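Local atomic coordinates of NADP-dependent 2-hydroxyacid dehydrogenase (Rhizobium etli, PDB entry 4XCV), a protein that binds NADPH and probably catalyses the NADP-dependent interconversion of 2-hydroxyacids and 2-oxoacids, as other members of the D-2-hydroxyacid dehydrogenase family do. Residues D195-L200 against G209-E214; E214-L219 against V245-E250; A256-F261 against S270-L275. All coordinates share one frame; numbering follows the deposited sequence. Where two conformers were deposited one is given.

All three contacts lie in the parallel-sheet, NADPH-binding part of the chain. Contacts 1 and 3 are buried, and both reach that sheet: contact 1 through strand 196-199, contact 3 through strand 255-258. Contact 2 is partly buried and joins helix 213-216 to helix 241-250. Contacts 1 and 2 share E214 and meet where L197 packs on L215 and L219; contacts 2 and 3 meet where V245 touches P271 and L272, and V248 touches L275. Chemistry follows position. A tyrosine reaching a glycine marks contact 1, leucines and a phenylalanine make the apolar core of contact 3, whose strand end also brings D259 to the cofactor amide, and contact 2 pairs an apolar inner side with charges outside.

Contact 1 of 3, residues D195-L200 against G209-E214; sequences DILVGL and GFYDSE
G199 and Y211 bring the two backbones closest, their CA atoms still 9.0 Å apart, and no hydrogen bond joins the segments. Residues 196-199 form a strand; 209-212 are the loop leading into helix 213-216, with D212 as N-cap, its OD1 accepting from the backbone N of L215. The gap is bridged mainly by the side chain of Y211. Its CG stands anti to its own carbonyl carbon (chi1 -54°), which sends the ring toward the strand. There the hydroxyl comes over the glycine backbone, Y211 OH lying 3.2 Å from G199 CA. With no side chain on G199, the hydroxyl can come this close to the backbone. Two residues earlier on the strand, L197 CD2 touches Y211 CE1 at 3.9 Å, approaching the ring obliquely. One face of the tyrosine ring is taken by its neighbour: F210 CD2 sits 3.6 Å above the Y211 plane, offset toward the rim, and F210 turns its edge to Y211 CE1. The ring of F230, on the next strand, also meets Y211, the planes at about 55°. A leucine in place of Y211 would probably leave a gap over G199 and one side of L197 less covered. The pairing belongs to a beta-alpha-beta unit, strand 196-199, helix 213-216 and strand 229-232, of the Rossmann-type fold, with L200 at the strand's end touching NADPH.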
# COMPACT_ATOMS: atom_id res chain seq x y z
N ASP A 195 2.73 17.34 1.60
CA ASP A 195 2.00 16.78 2.76
C ASP A 195 2.73 15.56 3.37
O ASP A 195 2.74 15.40 4.58
CB ASP A 195 0.60 16.35 2.33
CG ASP A 195 -0.22 17.50 1.82
OD1 ASP A 195 -0.35 18.54 2.53
OD2 ASP A 195 -0.79 17.36 0.70
N ILE A 196 3.24 14.68 2.51
CA ILE A 196 4.03 13.53 2.96
C ILE A 196 5.38 13.60 2.27
O ILE A 196 5.47 13.53 1.06
CB ILE A 196 3.32 12.18 2.62
CG1 ILE A 196 1.89 12.10 3.16
CG2 ILE A 196 4.22 11.03 3.07
CD1 ILE A 196 1.21 10.79 2.77
N LEU A 197 6.43 13.80 3.08
CA LEU A 197 7.79 13.86 2.56
C LEU A 197 8.34 12.44 2.54
O LEU A 197 8.33 11.80 3.58
CB LEU A 197 8.65 14.75 3.45
CG LEU A 197 10.10 15.03 3.02
CD1 LEU A 197 10.65 16.17 3.89
CD2 LEU A 197 11.03 13.80 3.04
N VAL A 198 8.81 11.96 1.38
CA VAL A 198 9.49 10.66 1.26
C VAL A 198 10.96 10.88 0.95
O VAL A 198 11.31 11.38 -0.10
CB VAL A 198 8.80 9.79 0.19
CG1 VAL A 198 9.61 8.52 -0.15
CG2 VAL A 198 7.39 9.44 0.63
N GLY A 199 11.80 10.46 1.89
CA GLY A 199 13.27 10.61 1.75
C GLY A 199 13.93 9.40 1.17
O GLY A 199 13.94 8.33 1.80
N LEU A 200 14.53 9.58 -0.01
CA LEU A 200 15.28 8.54 -0.72
C LEU A 200 16.58 9.14 -1.24
O LEU A 200 16.96 8.99 -2.41
CB LEU A 200 14.46 7.92 -1.85
CG LEU A 200 13.28 7.06 -1.39
CD1 LEU A 200 12.36 6.73 -2.52
CD2 LEU A 200 13.75 5.78 -0.70
N GLY A 209 22.31 15.42 8.47
CA GLY A 209 21.52 16.29 9.35
C GLY A 209 20.57 17.21 8.63
O GLY A 209 20.24 18.30 9.12
N PHE A 210 20.13 16.77 7.48
CA PHE A 210 19.31 17.55 6.57
C PHE A 210 17.85 17.66 7.03
O PHE A 210 17.23 18.74 6.91
CB PHE A 210 19.45 16.90 5.20
CG PHE A 210 18.65 17.52 4.12
CD1 PHE A 210 19.02 18.70 3.56
CD2 PHE A 210 17.51 16.90 3.68
CE1 PHE A 210 18.23 19.28 2.55
CE2 PHE A 210 16.75 17.43 2.71
CZ PHE A 210 17.09 18.65 2.15
N TYR A 211 17.30 16.56 7.52
CA TYR A 211 15.93 16.53 7.97
C TYR A 211 15.89 16.94 9.45
O TYR A 211 16.06 16.11 10.35
CB TYR A 211 15.31 15.16 7.74
CG TYR A 211 15.37 14.59 6.35
CD1 TYR A 211 14.70 15.18 5.27
CD2 TYR A 211 16.08 13.44 6.12
CE1 TYR A 211 14.74 14.59 4.02
CE2 TYR A 211 16.12 12.85 4.85
CZ TYR A 211 15.44 13.44 3.82
OH TYR A 211 15.46 12.86 2.57
N ASP A 212 15.67 18.24 9.66
CA ASP A 212 15.73 18.84 10.98
C ASP A 212 14.51 19.68 11.26
O ASP A 212 13.59 19.79 10.47
CB ASP A 212 17.04 19.63 11.16
CG ASP A 212 17.18 20.81 10.24
OD1 ASP A 212 16.22 21.15 9.52
OD2 ASP A 212 18.31 21.41 10.22
N SER A 213 14.49 20.26 12.46
CA SER A 213 13.36 21.10 12.88
C SER A 213 12.98 22.15 11.85
O SER A 213 11.83 22.33 11.56
CB SER A 213 13.64 21.79 14.23
OG SER A 213 13.77 20.86 15.29
N GLU A 214 13.97 22.87 11.34
CA GLU A 214 13.70 23.93 10.38
C GLU A 214 13.00 23.38 9.11
O GLU A 214 12.06 24.00 8.58
CB GLU A 214 15.02 24.57 9.96
CG GLU A 214 14.86 25.75 9.00
CD GLU A 214 16.20 26.31 8.50
OE1 GLU A 214 17.24 26.12 9.19
OE2 GLU A 214 16.22 26.97 7.43

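Contact 2 of 3, residues E214-L219 against V245-E250; sequences ELFKKL and VSAVRE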
# COMPACT_ATOMS: atom_id res chain seq x y z
N GLU A 214 13.97 22.87 11.34
CA GLU A 214 13.70 23.93 10.38
C GLU A 214 13.00 23.38 9.11
O GLU A 214 12.06 24.00 8.58
CB GLU A 214 15.02 24.57 9.96
CG GLU A 214 14.86 25.75 9.00
CD GLU A 214 16.20 26.31 8.50
OE1 GLU A 214 17.24 26.12 9.19
OE2 GLU A 214 16.22 26.97 7.43
N LEU A 215 13.48 22.23 8.61
CA LEU A 215 12.87 21.62 7.44
C LEU A 215 11.42 21.21 7.74
O LEU A 215 10.51 21.45 6.95
CB LEU A 215 13.71 20.44 6.98
CG LEU A 215 13.20 19.70 5.75
CD1 LEU A 215 14.36 19.24 4.88
CD2 LEU A 215 12.29 18.54 6.10
N PHE A 216 11.17 20.59 8.89
CA PHE A 216 9.82 20.10 9.19
C PHE A 216 8.81 21.23 9.29
O PHE A 216 7.66 21.09 8.88
CB PHE A 216 9.78 19.28 10.48
CG PHE A 216 10.69 18.07 10.48
CD1 PHE A 216 10.82 17.27 9.37
CD2 PHE A 216 11.42 17.76 11.60
CE1 PHE A 216 11.66 16.18 9.38
CE2 PHE A 216 12.27 16.68 11.62
CZ PHE A 216 12.39 15.88 10.50
N LYS A 217 9.27 22.38 9.79
CA LYS A 217 8.41 23.57 9.89
C LYS A 217 8.07 24.17 8.54
O LYS A 217 7.19 25.06 8.48
CB LYS A 217 9.04 24.62 10.80
CG LYS A 217 9.01 24.25 12.28
CD LYS A 217 9.84 25.22 13.08
CE LYS A 217 10.23 24.64 14.42
NZ LYS A 217 9.11 24.00 15.15
N LYS A 218 8.75 23.74 7.46
CA LYS A 218 8.45 24.23 6.10
C LYS A 218 7.45 23.37 5.33
O LYS A 218 6.92 23.79 4.30
CB LYS A 218 9.74 24.35 5.31
CG LYS A 218 10.59 25.52 5.80
CD LYS A 218 11.89 25.55 5.03
CE LYS A 218 12.82 26.64 5.47
NZ LYS A 218 14.17 26.24 4.95
N LEU A 219 7.12 22.19 5.84
CA LEU A 219 6.16 21.32 5.17
C LEU A 219 4.77 21.92 5.23
O LEU A 219 4.47 22.77 6.09
CB LEU A 219 6.16 19.94 5.84
CG LEU A 219 7.42 19.13 5.55
CD1 LEU A 219 7.51 17.90 6.46
CD2 LEU A 219 7.48 18.71 4.09
N VAL A 245 11.22 13.77 17.11
CA VAL A 245 10.48 13.60 18.34
C VAL A 245 9.78 14.92 18.74
O VAL A 245 8.59 14.94 19.04
CB VAL A 245 11.39 13.13 19.49
CG1 VAL A 245 10.65 13.03 20.82
CG2 VAL A 245 12.01 11.77 19.16
N SER A 246 10.51 16.03 18.77
CA SER A 246 9.91 17.30 19.13
C SER A 246 8.81 17.72 18.19
O SER A 246 7.79 18.24 18.62
CB SER A 246 11.00 18.38 19.22
OG SER A 246 11.88 18.12 20.32
N ALA A 247 9.04 17.50 16.89
CA ALA A 247 8.05 17.91 15.87
C ALA A 247 6.76 17.12 16.01
O ALA A 247 5.65 17.69 15.85
CB ALA A 247 8.64 17.79 14.47
N VAL A 248 6.86 15.82 16.30
CA VAL A 248 5.64 15.03 16.51
C VAL A 248 4.94 15.45 17.79
O VAL A 248 3.73 15.63 17.81
CB VAL A 248 5.91 13.52 16.51
CG1 VAL A 248 4.67 12.74 16.90
CG2 VAL A 248 6.37 13.08 15.14
N ARG A 249 5.68 15.66 18.87
CA ARG A 249 5.05 16.04 20.11
C ARG A 249 4.38 17.40 20.01
O ARG A 249 3.33 17.63 20.64
CB ARG A 249 6.09 16.09 21.22
CG ARG A 249 6.58 14.73 21.62
CD ARG A 249 7.74 14.87 22.59
NE ARG A 249 7.46 15.72 23.73
CZ ARG A 249 6.91 15.33 24.88
NH1 ARG A 249 6.48 14.08 25.04
NH2 ARG A 249 6.75 16.20 25.86
N GLU A 250 4.97 18.34 19.29
CA GLU A 250 4.38 19.64 19.21
C GLU A 250 3.35 19.81 18.11
O GLU A 250 2.68 20.84 18.02
CB GLU A 250 5.42 20.75 19.28
CG GLU A 250 6.37 21.00 18.16
CD GLU A 250 7.38 22.05 18.63
OE1 GLU A 250 8.46 21.68 19.15
OE2 GLU A 250 7.07 23.26 18.57
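F216 and A247 meet on the inner side of this contact and K217 and E250 on the outer, the two pairs being quite unlike. F216 has its CG anti to its carbonyl carbon (chi1 -59°), and the ring reaches toward helix 241-250, where F216 CD2 lies 4.0 Å from A247 CB. The methyl comes to the ring obliquely. This is also where the backbones come closest, with F216 CA and A247 CA 7.2 Å apart. The F216 ring also packs on D243 and I244 of the same helix, and meets F230 of strand 229-232. On the exposed side, the chains of K217 and E250 cross at about a right angle. K217 runs out extended and bends only at its last torsion, bringing K217 NZ to 4.1 Å from E250 OE2, too far for a salt bridge; any attraction is probably weak and solvent-screened. By contrast, K218 NZ does bridge E214 OE2, at 3.3 Å, meeting the carboxylate on its anti side and 27° out of its plane, and D188 gives the same ammonium a second partner. The contact joins two helices of successive beta-alpha-beta units, 213-216 and 241-250, which pack on one face of the parallel Rossmann-type sheet, with the apolar pair inward and the charged pair toward solvent.

Contact 3 of 3, residues A256-F261 against S270-L275; sequences ASLDVF and SPLWEL. With NDP (NADPH dihydro-nicotinamide-adenine-dinucleotide phosphate), chain B.
L272 carries the apolar part of this contact, its CD1 methyl meeting two side chains of the 256-261 segment. L258 CD1 lies 4.0 Å from L272 CD1, and the two leucine side chains cross at about a right angle. The same methyl reaches the edge of the phenylalanine ring, near its plane, with F261 CE2 4.2 Å from L272 CD1; the F261 and L272 side chains run past each other in opposite directions. L272 gets there with its CG anti to the carbonyl carbon (chi1 -66°). The backbones stay well apart, L258 CA and L272 CA being 9.3 Å from each other, and side chains alone span the distance.

The polar bonds fall within or beyond the pair. S270 OG accepts from the backbone N of L272 at 3.0 Å and 156°, an ST turn at the start of the 271-273 bend. Just past the end of strand 255-258, D259 accepts from the cofactor: NADPH N7N donates to D259 OD2 at 3.1 Å, nearly straight at 171°. D259 OD1 is held by T281 OG1 and the backbone N of D284, so both carboxylate oxygens are gripped and the group is likely to be held in place for the nicotinamide amide. V260 CG1 packs against the same NADPH N7N at 3.7 Å. E274 makes a salt bridge, and the backbone O of S270 a hydrogen bond, to R128 of the second subunit.

Strand 255-258 lies between strands 229-232 and 278-280; L272 also packs on V245 of helix 241-250 and I280 of strand 278-280.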
# COMPACT_ATOMS: atom_id res chain seq x y z
N ALA A 256 5.24 9.88 11.31
CA ALA A 256 6.47 9.54 10.57
C ALA A 256 6.51 8.07 10.29
O ALA A 256 5.88 7.26 10.97
CB ALA A 256 7.71 9.97 11.34
N SER A 257 7.29 7.70 9.27
CA SER A 257 7.68 6.31 9.05
C SER A 257 9.16 6.29 8.79
O SER A 257 9.66 7.01 7.92
CB SER A 257 6.97 5.70 7.84
OG SER A 257 5.58 5.62 8.07
N LEU A 258 9.88 5.45 9.54
CA LEU A 258 11.32 5.42 9.47
C LEU A 258 11.85 4.02 9.35
O LEU A 258 11.49 3.16 10.15
CB LEU A 258 11.90 6.05 10.75
CG LEU A 258 11.46 7.48 11.06
CD1 LEU A 258 11.84 7.90 12.47
CD2 LEU A 258 12.00 8.51 10.08
N ASP A 259 12.69 3.78 8.34
CA ASP A 259 13.40 2.52 8.21
C ASP A 259 14.86 2.63 8.58
O ASP A 259 15.56 1.60 8.68
CB ASP A 259 13.36 2.04 6.75
CG ASP A 259 13.87 0.64 6.58
OD1 ASP A 259 13.34 -0.32 7.18
OD2 ASP A 259 14.81 0.43 5.77
N VAL A 260 15.35 3.85 8.75
CA VAL A 260 16.77 4.12 8.98
C VAL A 260 16.93 5.09 10.12
O VAL A 260 16.06 5.91 10.33
CB VAL A 260 17.45 4.63 7.68
CG1 VAL A 260 17.43 3.56 6.62
CG2 VAL A 260 16.77 5.90 7.17
N PHE A 261 18.08 5.00 10.81
CA PHE A 261 18.29 5.73 12.06
C PHE A 261 19.71 6.21 12.16
O PHE A 261 20.61 5.61 11.60
CB PHE A 261 17.87 4.85 13.27
CG PHE A 261 16.48 4.36 13.14
CD1 PHE A 261 16.21 3.19 12.46
CD2 PHE A 261 15.40 5.15 13.53
CE1 PHE A 261 14.90 2.81 12.20
CE2 PHE A 261 14.11 4.76 13.29
CZ PHE A 261 13.85 3.61 12.63
N SER A 270 15.00 4.99 22.79
CA SER A 270 14.54 6.05 21.90
C SER A 270 13.07 6.37 22.13
O SER A 270 12.22 5.46 22.19
CB SER A 270 14.74 5.66 20.46
OG SER A 270 14.16 6.66 19.62
N PRO A 271 12.71 7.65 22.13
CA PRO A 271 11.28 7.99 22.22
C PRO A 271 10.50 7.60 20.98
O PRO A 271 9.26 7.55 21.00
CB PRO A 271 11.30 9.53 22.38
CG PRO A 271 12.64 9.87 22.91
CD PRO A 271 13.57 8.84 22.28
N LEU A 272 11.21 7.36 19.88
CA LEU A 272 10.50 7.03 18.63
C LEU A 272 9.63 5.79 18.73
O LEU A 272 8.58 5.71 18.06
CB LEU A 272 11.50 6.88 17.49
CG LEU A 272 12.28 8.13 17.06
CD1 LEU A 272 13.39 7.76 16.11
CD2 LEU A 272 11.33 9.17 16.47
N TRP A 273 10.09 4.77 19.45
CA TRP A 273 9.34 3.54 19.50
C TRP A 273 7.89 3.68 19.87
O TRP A 273 7.03 3.01 19.30
CB TRP A 273 9.99 2.55 20.46
CG TRP A 273 11.38 2.10 20.17
CD1 TRP A 273 12.53 2.52 20.78
CD2 TRP A 273 11.77 1.04 19.31
NE1 TRP A 273 13.60 1.84 20.32
CE2 TRP A 273 13.16 0.92 19.39
CE3 TRP A 273 11.08 0.21 18.43
CZ2 TRP A 273 13.87 -0.04 18.67
CZ3 TRP A 273 11.79 -0.72 17.70
CH2 TRP A 273 13.17 -0.83 17.82
N GLU A 274 7.57 4.54 20.83
CA GLU A 274 6.24 4.64 21.37
C GLU A 274 5.54 5.93 20.99
O GLU A 274 4.47 6.21 21.50
CB GLU A 274 6.27 4.44 22.89
CG GLU A 274 6.64 3.01 23.30
CD GLU A 274 6.36 2.73 24.77
OE1 GLU A 274 5.19 2.77 25.19
OE2 GLU A 274 7.30 2.43 25.52
N LEU A 275 6.11 6.72 20.10
CA LEU A 275 5.52 7.98 19.67
C LEU A 275 4.28 7.72 18.82
O LEU A 275 4.31 6.88 17.95
CB LEU A 275 6.59 8.68 18.84
CG LEU A 275 6.59 10.16 18.61
CD1 LEU A 275 6.41 10.96 19.89
CD2 LEU A 275 7.95 10.40 18.01
PA NDP B . 20.64 7.32 -6.80
O1A NDP B . 20.12 6.59 -8.00
O2A NDP B . 22.10 7.69 -6.70
O5B NDP B . 19.74 8.64 -6.64
C5B NDP B . 20.11 9.61 -5.66
C4B NDP B . 19.15 10.77 -5.80
O4B NDP B . 19.41 11.69 -4.75
C3B NDP B . 19.32 11.50 -7.11
O3B NDP B . 18.04 11.94 -7.61
C2B NDP B . 20.16 12.67 -6.68
O2B NDP B . 20.03 13.86 -7.50
C1B NDP B . 19.58 12.96 -5.30
N9A NDP B . 20.47 13.76 -4.46
C8A NDP B . 21.71 13.40 -4.07
N7A NDP B . 22.28 14.43 -3.38
C5A NDP B . 21.37 15.45 -3.40
C6A NDP B . 21.40 16.77 -2.94
N6A NDP B . 22.44 17.25 -2.26
N1A NDP B . 20.32 17.53 -3.16
C2A NDP B . 19.25 17.04 -3.82
N3A NDP B . 19.16 15.79 -4.31
C4A NDP B . 20.25 15.03 -4.06
O3 NDP B . 20.29 6.50 -5.46
PN NDP B . 19.14 5.41 -5.20
O1N NDP B . 17.84 6.02 -5.62
O2N NDP B . 19.47 4.13 -5.82
O5D NDP B . 19.25 5.22 -3.64
C5D NDP B . 19.12 6.34 -2.76
C4D NDP B . 19.69 5.91 -1.40
O4D NDP B . 18.82 4.97 -0.78
C3D NDP B . 21.01 5.19 -1.45
O3D NDP B . 22.11 6.11 -1.52
C2D NDP B . 21.02 4.37 -0.17
O2D NDP B . 21.72 5.10 0.87
C1D NDP B . 19.58 4.29 0.23
N1N NDP B . 19.02 2.93 0.31
C2N NDP B . 18.36 2.53 1.45
C3N NDP B . 17.92 1.26 1.59
C7N NDP B . 17.18 0.81 2.75
O7N NDP B . 17.15 -0.42 2.95
N7N NDP B . 16.54 1.63 3.56
C4N NDP B . 18.08 0.29 0.48
C5N NDP B . 18.75 0.85 -0.67
C6N NDP B . 19.23 2.07 -0.76
P2B NDP B . 20.39 13.79 -9.08
O1X NDP B . 20.40 15.22 -9.53
O2X NDP B . 21.76 13.12 -9.16
O3X NDP B . 19.38 12.94 -9.72